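PDB 5MDM: glycoprotein from Chandipura virus, which probably attaches the virus to host receptors and, at the acidic pH of the endosome, changes conformation to drive fusion of the viral and endosomal membranes. Local coordinates for residues A[215-229]-A[250-262]. Sequence-based numbering, arbitrary orientation.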
ATOM      1  N   ALA A 215       2.692 -27.309  16.179  1.00 91.91           N
ATOM      2  CA  ALA A 215       1.858 -27.421  17.364  1.00 85.04           C
ATOM      3  C   ALA A 215       0.673 -26.455  17.317  1.00 84.51           C
ATOM      4  O   ALA A 215      -0.358 -26.696  17.934  1.00 93.69           O
ATOM      5  CB  ALA A 215       2.696 -27.178  18.601  1.00 96.83           C
ATOM      6  N   ARG A 216       0.829 -25.357  16.588  1.00 91.99           N
ATOM      7  CA  ARG A 216      -0.250 -24.395  16.403  1.00 93.71           C
ATOM      8  C   ARG A 216      -0.733 -24.441  14.950  1.00 82.18           C
ATOM      9  O   ARG A 216      -1.298 -23.478  14.435  1.00 87.98           O
ATOM     10  CB  ARG A 216       0.218 -22.985  16.793  1.00111.80           C
ATOM     11  CG  ARG A 216       0.415 -22.774  18.298  1.00132.54           C
ATOM     12  CD  ARG A 216       1.241 -21.521  18.609  1.00149.79           C
ATOM     13  NE  ARG A 216       0.609 -20.283  18.150  1.00156.71           N
ATOM     14  CZ  ARG A 216       1.244 -19.315  17.489  1.00148.96           C
ATOM     15  NH1 ARG A 216       2.534 -19.440  17.205  1.00146.64           N
ATOM     16  NH2 ARG A 216       0.590 -18.223  17.108  1.00136.60           N
ATOM     17  N   THR A 217      -0.499 -25.575  14.299  1.00 78.15           N
ATOM     18  CA  THR A 217      -0.888 -25.778  12.906  1.00 85.65           C
ATOM     19  C   THR A 217      -2.067 -26.733  12.819  1.00 88.75           C
ATOM     20  O   THR A 217      -2.036 -27.810  13.409  1.00 87.26           O
ATOM     21  CB  THR A 217       0.274 -26.358  12.084  1.00 79.09           C
ATOM     22  OG1 THR A 217       1.344 -25.410  12.048  1.00 78.12           O
ATOM     23  CG2 THR A 217      -0.168 -26.681  10.657  1.00 69.40           C
ATOM     24  N   CYS A 218      -3.103 -26.348  12.080  1.00 95.85           N
ATOM     25  CA  CYS A 218      -4.309 -27.176  12.019  1.00 93.92           C
ATOM     26  C   CYS A 218      -4.657 -27.575  10.587  1.00 91.41           C
ATOM     27  O   CYS A 218      -4.253 -26.913   9.638  1.00 80.82           O
ATOM     28  CB  CYS A 218      -5.490 -26.474  12.701  1.00 68.87           C
ATOM     29  SG  CYS A 218      -5.769 -24.778  12.149  1.00307.02           S
ATOM     30  N   ARG A 219      -5.404 -28.666  10.439  1.00 94.76           N
ATOM     31  CA  ARG A 219      -5.767 -29.196   9.124  1.00 81.33           C
ATOM     32  C   ARG A 219      -6.987 -28.474   8.550  1.00 95.29           C
ATOM     33  O   ARG A 219      -7.955 -28.212   9.266  1.00115.53           O
ATOM     34  CB  ARG A 219      -6.061 -30.686   9.250  1.00 85.10           C
ATOM     35  CG  ARG A 219      -6.019 -31.453   7.953  1.00 95.21           C
ATOM     36  CD  ARG A 219      -6.182 -32.948   8.204  1.00 89.83           C
ATOM     37  NE  ARG A 219      -7.564 -33.323   8.491  1.00 86.39           N
ATOM     38  CZ  ARG A 219      -7.909 -34.237   9.390  1.00 89.79           C
ATOM     39  NH1 ARG A 219      -6.969 -34.854  10.091  1.00 88.41           N
ATOM     40  NH2 ARG A 219      -9.188 -34.528   9.594  1.00 97.58           N
ATOM     41  N   LEU A 220      -6.946 -28.150   7.261  1.00 80.87           N
ATOM     42  CA  LEU A 220      -8.046 -27.423   6.624  1.00 71.91           C
ATOM     43  C   LEU A 220      -8.087 -27.691   5.126  1.00 74.13           C
ATOM     44  O   LEU A 220      -7.052 -27.761   4.457  1.00 70.30           O
ATOM     45  CB  LEU A 220      -7.937 -25.917   6.898  1.00 72.25           C
ATOM     46  CG  LEU A 220      -9.029 -24.958   6.410  1.00 80.85           C
ATOM     47  CD1 LEU A 220      -9.072 -23.745   7.310  1.00 93.84           C
ATOM     48  CD2 LEU A 220      -8.788 -24.506   4.985  1.00 85.11           C
ATOM     49  N   SER A 221      -9.299 -27.843   4.608  1.00 82.55           N
ATOM     50  CA  SER A 221      -9.498 -28.092   3.190  1.00 82.93           C
ATOM     51  C   SER A 221      -9.778 -26.778   2.490  1.00 86.76           C
ATOM     52  O   SER A 221     -10.756 -26.097   2.795  1.00102.48           O
ATOM     53  CB  SER A 221     -10.664 -29.050   2.968  1.00 95.35           C
ATOM     54  OG  SER A 221     -10.817 -29.341   1.588  1.00 93.38           O
ATOM     55  N   TYR A 222      -8.915 -26.426   1.549  1.00 77.94           N
ATOM     56  CA  TYR A 222      -9.014 -25.139   0.879  1.00 81.11           C
ATOM     57  C   TYR A 222      -9.005 -25.305  -0.633  1.00 79.61           C
ATOM     58  O   TYR A 222      -8.123 -25.961  -1.189  1.00 78.84           O
ATOM     59  CB  TYR A 222      -7.863 -24.233   1.311  1.00 72.55           C
ATOM     60  CG  TYR A 222      -8.014 -22.808   0.859  1.00 71.06           C
ATOM     61  CD1 TYR A 222      -9.005 -21.997   1.388  1.00 80.17           C
ATOM     62  CD2 TYR A 222      -7.163 -22.270  -0.094  1.00 70.86           C
ATOM     63  CE1 TYR A 222      -9.149 -20.688   0.984  1.00 87.86           C
ATOM     64  CE2 TYR A 222      -7.299 -20.957  -0.505  1.00 81.58           C
ATOM     65  CZ  TYR A 222      -8.294 -20.172   0.037  1.00 90.28           C
ATOM     66  OH  TYR A 222      -8.435 -18.868  -0.369  1.00100.37           O
ATOM     67  N   CYS A 223      -9.992 -24.703  -1.288  1.00 76.85           N
ATOM     68  CA  CYS A 223     -10.100 -24.761  -2.738  1.00 82.57           C
ATOM     69  C   CYS A 223     -10.097 -26.192  -3.260  1.00 95.12           C
ATOM     70  O   CYS A 223      -9.448 -26.500  -4.260  1.00 94.08           O
ATOM     71  CB  CYS A 223      -8.982 -23.952  -3.392  1.00 74.04           C
ATOM     72  SG  CYS A 223      -9.272 -22.176  -3.389  1.00107.92           S
ATOM     73  N   GLY A 224     -10.814 -27.066  -2.564  1.00 98.90           N
ATOM     74  CA  GLY A 224     -10.996 -28.428  -3.016  1.00 93.19           C
ATOM     75  C   GLY A 224      -9.818 -29.346  -2.770  1.00 89.39           C
ATOM     76  O   GLY A 224      -9.749 -30.427  -3.351  1.00 98.60           O
ATOM     77  N   ARG A 225      -8.886 -28.934  -1.920  1.00 85.27           N
ATOM     78  CA  ARG A 225      -7.796 -29.837  -1.550  1.00 83.91           C
ATOM     79  C   ARG A 225      -7.287 -29.707  -0.115  1.00 75.01           C
ATOM     80  O   ARG A 225      -7.339 -28.636   0.486  1.00 85.50           O
ATOM     81  CB  ARG A 225      -6.646 -29.805  -2.566  1.00 83.18           C
ATOM     82  CG  ARG A 225      -6.006 -28.457  -2.844  1.00 91.09           C
ATOM     83  CD  ARG A 225      -5.087 -28.621  -4.056  1.00104.18           C
ATOM     84  NE  ARG A 225      -4.156 -27.517  -4.284  1.00108.05           N
ATOM     85  CZ  ARG A 225      -4.416 -26.456  -5.043  1.00108.16           C
ATOM     86  NH1 ARG A 225      -5.600 -26.327  -5.636  1.00111.07           N
ATOM     87  NH2 ARG A 225      -3.493 -25.519  -5.198  1.00 95.31           N
ATOM     88  N   ASN A 226      -6.822 -30.829   0.426  1.00 69.83           N
ATOM     89  CA  ASN A 226      -6.383 -30.900   1.809  1.00 75.36           C
ATOM     90  C   ASN A 226      -5.119 -30.108   2.020  1.00 75.60           C
ATOM     91  O   ASN A 226      -4.229 -30.101   1.172  1.00 72.57           O
ATOM     92  CB  ASN A 226      -6.119 -32.345   2.221  1.00 75.96           C
ATOM     93  CG  ASN A 226      -7.348 -33.217   2.115  1.00 81.70           C
ATOM     94  OD1 ASN A 226      -8.432 -32.856   2.582  1.00 82.94           O
ATOM     95  ND2 ASN A 226      -7.183 -34.379   1.498  1.00 81.03           N
ATOM     96  N   GLY A 227      -5.037 -29.446   3.162  1.00 75.95           N
ATOM     97  CA  GLY A 227      -3.817 -28.764   3.516  1.00 66.77           C
ATOM     98  C   GLY A 227      -3.770 -28.421   4.977  1.00 70.86           C
ATOM     99  O   GLY A 227      -4.578 -28.883   5.777  1.00 89.30           O
ATOM    100  N   ILE A 228      -2.801 -27.597   5.327  1.00 67.05           N
ATOM    101  CA  ILE A 228      -2.647 -27.168   6.692  1.00 70.58           C
ATOM    102  C   ILE A 228      -2.560 -25.652   6.741  1.00 72.11           C
ATOM    103  O   ILE A 228      -1.906 -25.017   5.897  1.00 77.06           O
ATOM    104  CB  ILE A 228      -1.410 -27.810   7.330  1.00 77.81           C
ATOM    105  CG1 ILE A 228      -0.230 -27.757   6.356  1.00 74.27           C
ATOM    106  CG2 ILE A 228      -1.700 -29.254   7.699  1.00 69.96           C
ATOM    107  CD1 ILE A 228       1.025 -28.417   6.880  1.00 69.13           C
ATOM    108  N   LYS A 229      -3.273 -25.083   7.704  1.00 68.96           N
ATOM    109  CA  LYS A 229      -3.154 -23.682   8.032  1.00 66.16           C
ATOM    110  C   LYS A 229      -2.127 -23.541   9.142  1.00 67.58           C
ATOM    111  O   LYS A 229      -2.220 -24.183  10.200  1.00 73.85           O
ATOM    112  CB  LYS A 229      -4.497 -23.091   8.467  1.00 64.51           C
ATOM    113  CG  LYS A 229      -4.456 -21.584   8.685  1.00 65.09           C
ATOM    114  CD  LYS A 229      -5.720 -21.082   9.362  1.00 70.77           C
ATOM    115  CE  LYS A 229      -5.406 -20.424  10.698  1.00 92.73           C
ATOM    116  NZ  LYS A 229      -4.604 -21.321  11.587  1.00106.93           N
ATOM    117  N   LEU A 250      -0.371 -35.738   7.115  1.00 79.85           N
ATOM    118  CA  LEU A 250      -1.607 -34.973   7.277  1.00 79.68           C
ATOM    119  C   LEU A 250      -2.467 -35.324   8.511  1.00 89.26           C
ATOM    120  O   LEU A 250      -2.895 -34.421   9.237  1.00 96.10           O
ATOM    121  CB  LEU A 250      -2.440 -35.034   5.991  1.00 71.88           C
ATOM    122  CG  LEU A 250      -3.677 -34.141   5.905  1.00 73.16           C
ATOM    123  CD1 LEU A 250      -3.290 -32.676   5.960  1.00 65.41           C
ATOM    124  CD2 LEU A 250      -4.447 -34.435   4.639  1.00 72.50           C
ATOM    125  N   PRO A 251      -2.721 -36.625   8.762  1.00 84.21           N
ATOM    126  CA  PRO A 251      -3.583 -36.971   9.902  1.00 88.59           C
ATOM    127  C   PRO A 251      -3.036 -36.568  11.274  1.00 93.73           C
ATOM    128  O   PRO A 251      -3.778 -36.611  12.255  1.00112.13           O
ATOM    129  CB  PRO A 251      -3.673 -38.495   9.811  1.00 90.16           C
ATOM    130  CG  PRO A 251      -3.425 -38.793   8.387  1.00 70.55           C
ATOM    131  CD  PRO A 251      -2.379 -37.824   7.978  1.00 76.78           C
ATOM    132  N   LEU A 252      -1.767 -36.182  11.340  1.00 76.11           N
ATOM    133  CA  LEU A 252      -1.156 -35.760  12.592  1.00 77.88           C
ATOM    134  C   LEU A 252      -1.733 -34.444  13.101  1.00 87.78           C
ATOM    135  O   LEU A 252      -1.459 -34.042  14.235  1.00 94.63           O
ATOM    136  CB  LEU A 252       0.351 -35.602  12.408  1.00 82.98           C
ATOM    137  CG  LEU A 252       1.280 -36.757  12.772  1.00 76.48           C
ATOM    138  CD1 LEU A 252       0.803 -38.028  12.138  1.00 72.44           C
ATOM    139  CD2 LEU A 252       2.701 -36.433  12.326  1.00 81.03           C
ATOM    140  N   PHE A 253      -2.523 -33.774  12.266  1.00 86.79           N
ATOM    141  CA  PHE A 253      -2.981 -32.423  12.581  1.00 94.96           C
ATOM    142  C   PHE A 253      -4.481 -32.340  12.814  1.00 93.36           C
ATOM    143  O   PHE A 253      -5.271 -32.873  12.039  1.00 86.33           O
ATOM    144  CB  PHE A 253      -2.543 -31.436  11.493  1.00 81.31           C
ATOM    145  CG  PHE A 253      -1.060 -31.323  11.361  1.00 77.19           C
ATOM    146  CD1 PHE A 253      -0.362 -32.175  10.524  1.00 75.66           C
ATOM    147  CD2 PHE A 253      -0.357 -30.385  12.094  1.00 86.55           C
ATOM    148  CE1 PHE A 253       1.008 -32.085  10.412  1.00 79.31           C
ATOM    149  CE2 PHE A 253       1.013 -30.288  11.981  1.00 88.35           C
ATOM    150  CZ  PHE A 253       1.697 -31.141  11.142  1.00 77.53           C
ATOM    151  N   LYS A 254      -4.854 -31.669  13.898  1.00 98.41           N
ATOM    152  CA  LYS A 254      -6.252 -31.457  14.233  1.00109.14           C
ATOM    153  C   LYS A 254      -6.948 -30.690  13.115  1.00106.20           C
ATOM    154  O   LYS A 254      -6.382 -29.751  12.549  1.00107.18           O
ATOM    155  CB  LYS A 254      -6.365 -30.686  15.557  1.00129.75           C
ATOM    156  CG  LYS A 254      -5.393 -29.500  15.686  1.00139.69           C
ATOM    157  CD  LYS A 254      -5.622 -28.717  16.979  1.00137.64           C
ATOM    158  CE  LYS A 254      -4.496 -27.725  17.257  1.00129.30           C
ATOM    159  NZ  LYS A 254      -4.391 -26.656  16.220  1.00122.84           N
ATOM    160  N   GLU A 255      -8.167 -31.106  12.786  1.00101.07           N
ATOM    161  CA  GLU A 255      -9.005 -30.363  11.854  1.00 96.61           C
ATOM    162  C   GLU A 255      -9.228 -28.955  12.403  1.00 95.19           C
ATOM    163  O   GLU A 255      -9.322 -28.763  13.619  1.00 96.78           O
ATOM    164  CB  GLU A 255     -10.344 -31.071  11.672  1.00113.09           C
ATOM    165  CG  GLU A 255     -11.279 -30.407  10.678  1.00131.15           C
ATOM    166  CD  GLU A 255     -11.252 -31.073   9.319  1.00145.66           C
ATOM    167  OE1 GLU A 255     -11.866 -32.155   9.176  1.00149.45           O
ATOM    168  OE2 GLU A 255     -10.621 -30.515   8.395  1.00149.70           O
ATOM    169  N   CYS A 256      -9.295 -27.970  11.517  1.00 91.06           N
ATOM    170  CA  CYS A 256      -9.427 -26.587  11.954  1.00 89.71           C
ATOM    171  C   CYS A 256     -10.836 -26.278  12.434  1.00 95.94           C
ATOM    172  O   CYS A 256     -11.803 -26.789  11.873  1.00107.35           O
ATOM    173  CB  CYS A 256      -8.997 -25.617  10.850  1.00 81.16           C
ATOM    174  SG  CYS A 256      -7.208 -25.332  10.826  1.00 94.51           S
ATOM    175  N   PRO A 257     -10.947 -25.454  13.492  1.00 93.78           N
ATOM    176  CA  PRO A 257     -12.216 -24.956  14.022  1.00 92.29           C
ATOM    177  C   PRO A 257     -13.120 -24.510  12.888  1.00104.97           C
ATOM    178  O   PRO A 257     -12.644 -23.849  11.966  1.00114.89           O
ATOM    179  CB  PRO A 257     -11.783 -23.732  14.825  1.00102.65           C
ATOM    180  CG  PRO A 257     -10.424 -24.066  15.300  1.00100.20           C
ATOM    181  CD  PRO A 257      -9.794 -24.913  14.234  1.00101.17           C
ATOM    182  N   ALA A 258     -14.394 -24.879  12.942  1.00113.08           N
ATOM    183  CA  ALA A 258     -15.339 -24.481  11.910  1.00113.66           C
ATOM    184  C   ALA A 258     -15.294 -22.969  11.725  1.00114.28           C
ATOM    185  O   ALA A 258     -15.209 -22.218  12.697  1.00112.44           O
ATOM    186  CB  ALA A 258     -16.744 -24.936  12.271  1.00117.92           C
ATOM    187  N   GLY A 259     -15.312 -22.532  10.472  1.00117.59           N
ATOM    188  CA  GLY A 259     -15.298 -21.115  10.166  1.00124.84           C
ATOM    189  C   GLY A 259     -13.907 -20.515  10.194  1.00119.99           C
ATOM    190  O   GLY A 259     -13.751 -19.292  10.183  1.00122.80           O
ATOM    191  N   THR A 260     -12.895 -21.376  10.238  1.00109.07           N
ATOM    192  CA  THR A 260     -11.512 -20.923  10.166  1.00 96.49           C
ATOM    193  C   THR A 260     -11.244 -20.368   8.778  1.00 88.49           C
ATOM    194  O   THR A 260     -11.570 -21.006   7.783  1.00 91.47           O
ATOM    195  CB  THR A 260     -10.521 -22.074  10.434  1.00 88.22           C
ATOM    196  OG1 THR A 260     -10.686 -22.553  11.773  1.00 93.05           O
ATOM    197  CG2 THR A 260      -9.096 -21.598  10.262  1.00 83.59           C
ATOM    198  N   GLU A 261     -10.661 -19.177   8.707  1.00 90.60           N
ATOM    199  CA  GLU A 261     -10.317 -18.595   7.417  1.00 96.63           C
ATOM    200  C   GLU A 261      -8.818 -18.710   7.112  1.00 89.17           C
ATOM    201  O   GLU A 261      -8.015 -19.045   7.982  1.00 84.87           O
ATOM    202  CB  GLU A 261     -10.808 -17.143   7.321  1.00107.48           C
ATOM    203  CG  GLU A 261     -12.279 -17.016   6.929  1.00117.24           C
ATOM    204  CD  GLU A 261     -12.803 -15.592   7.015  1.00133.42           C
ATOM    205  OE1 GLU A 261     -12.137 -14.744   7.648  1.00134.99           O
ATOM    206  OE2 GLU A 261     -13.886 -15.322   6.451  1.00143.26           O
ATOM    207  N   VAL A 262      -8.456 -18.438   5.865  1.00 87.82           N
ATOM    208  CA  VAL A 262      -7.091 -18.599   5.388  1.00 66.14           C
ATOM    209  C   VAL A 262      -6.666 -17.349   4.624  1.00 90.68           C
ATOM    210  O   VAL A 262      -7.451 -16.795   3.852  1.00 96.14           O
ATOM    211  CB  VAL A 262      -6.993 -19.850   4.474  1.00 79.58           C
ATOM    212  CG1 VAL A 262      -5.975 -19.657   3.361  1.00 61.85           C
ATOM    213  CG2 VAL A 262      -6.688 -21.091   5.295  1.00 69.10           C
TER
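Arg219, in strand 218-222 at the edge of a three-stranded antiparallel sheet that includes the hairpin with 225-229, pairs with Glu255 through a single backbone bridge: its N donates to Lys254 O and its O accepts from Cys256 N, both at 2.6 Å, the pattern of a parallel bridge. Next to this bridge the Cys218 SG–Cys256 SG disulfide (2.0 Å, chi3 87°) ties the two segments covalently. Cys218 holds its sulfur between its own backbone N and carbonyl carbon (chi1 51°), directed at Cys256. The Arg219 chain passes Leu250 at about a right angle, CG 3.6 Å from Leu250 CD1, then bends at chi3; its NH2 forms a long salt bridge with Glu255 OE1 (3.6 Å), the guanidinium and carboxylate planes 77° apart. The other Leu250 methyl, CD2, packs on Asn226 CB. In vesiculovirus G the hairpin belongs to the pleckstrin-homology-like domain, and 250-262 is part of the chain leading toward helix 270-295, in a region that probably contributes to trimerization, as in related glycoproteins. Ile228 CG2 lies over one face of the Phe253 ring, whose edge meets Thr217 O. Further along, Leu220 CD1 touches Thr260 CG2 at 3.7 Å while CD2 meets Val262 CG2. Val262 CG1 sits over the centre of the Tyr222 ring, 4.1 Å from its centroid, a CH-pi contact; on the opposite face lies Cys223 SG, itself disulfide-bonded to Cys178.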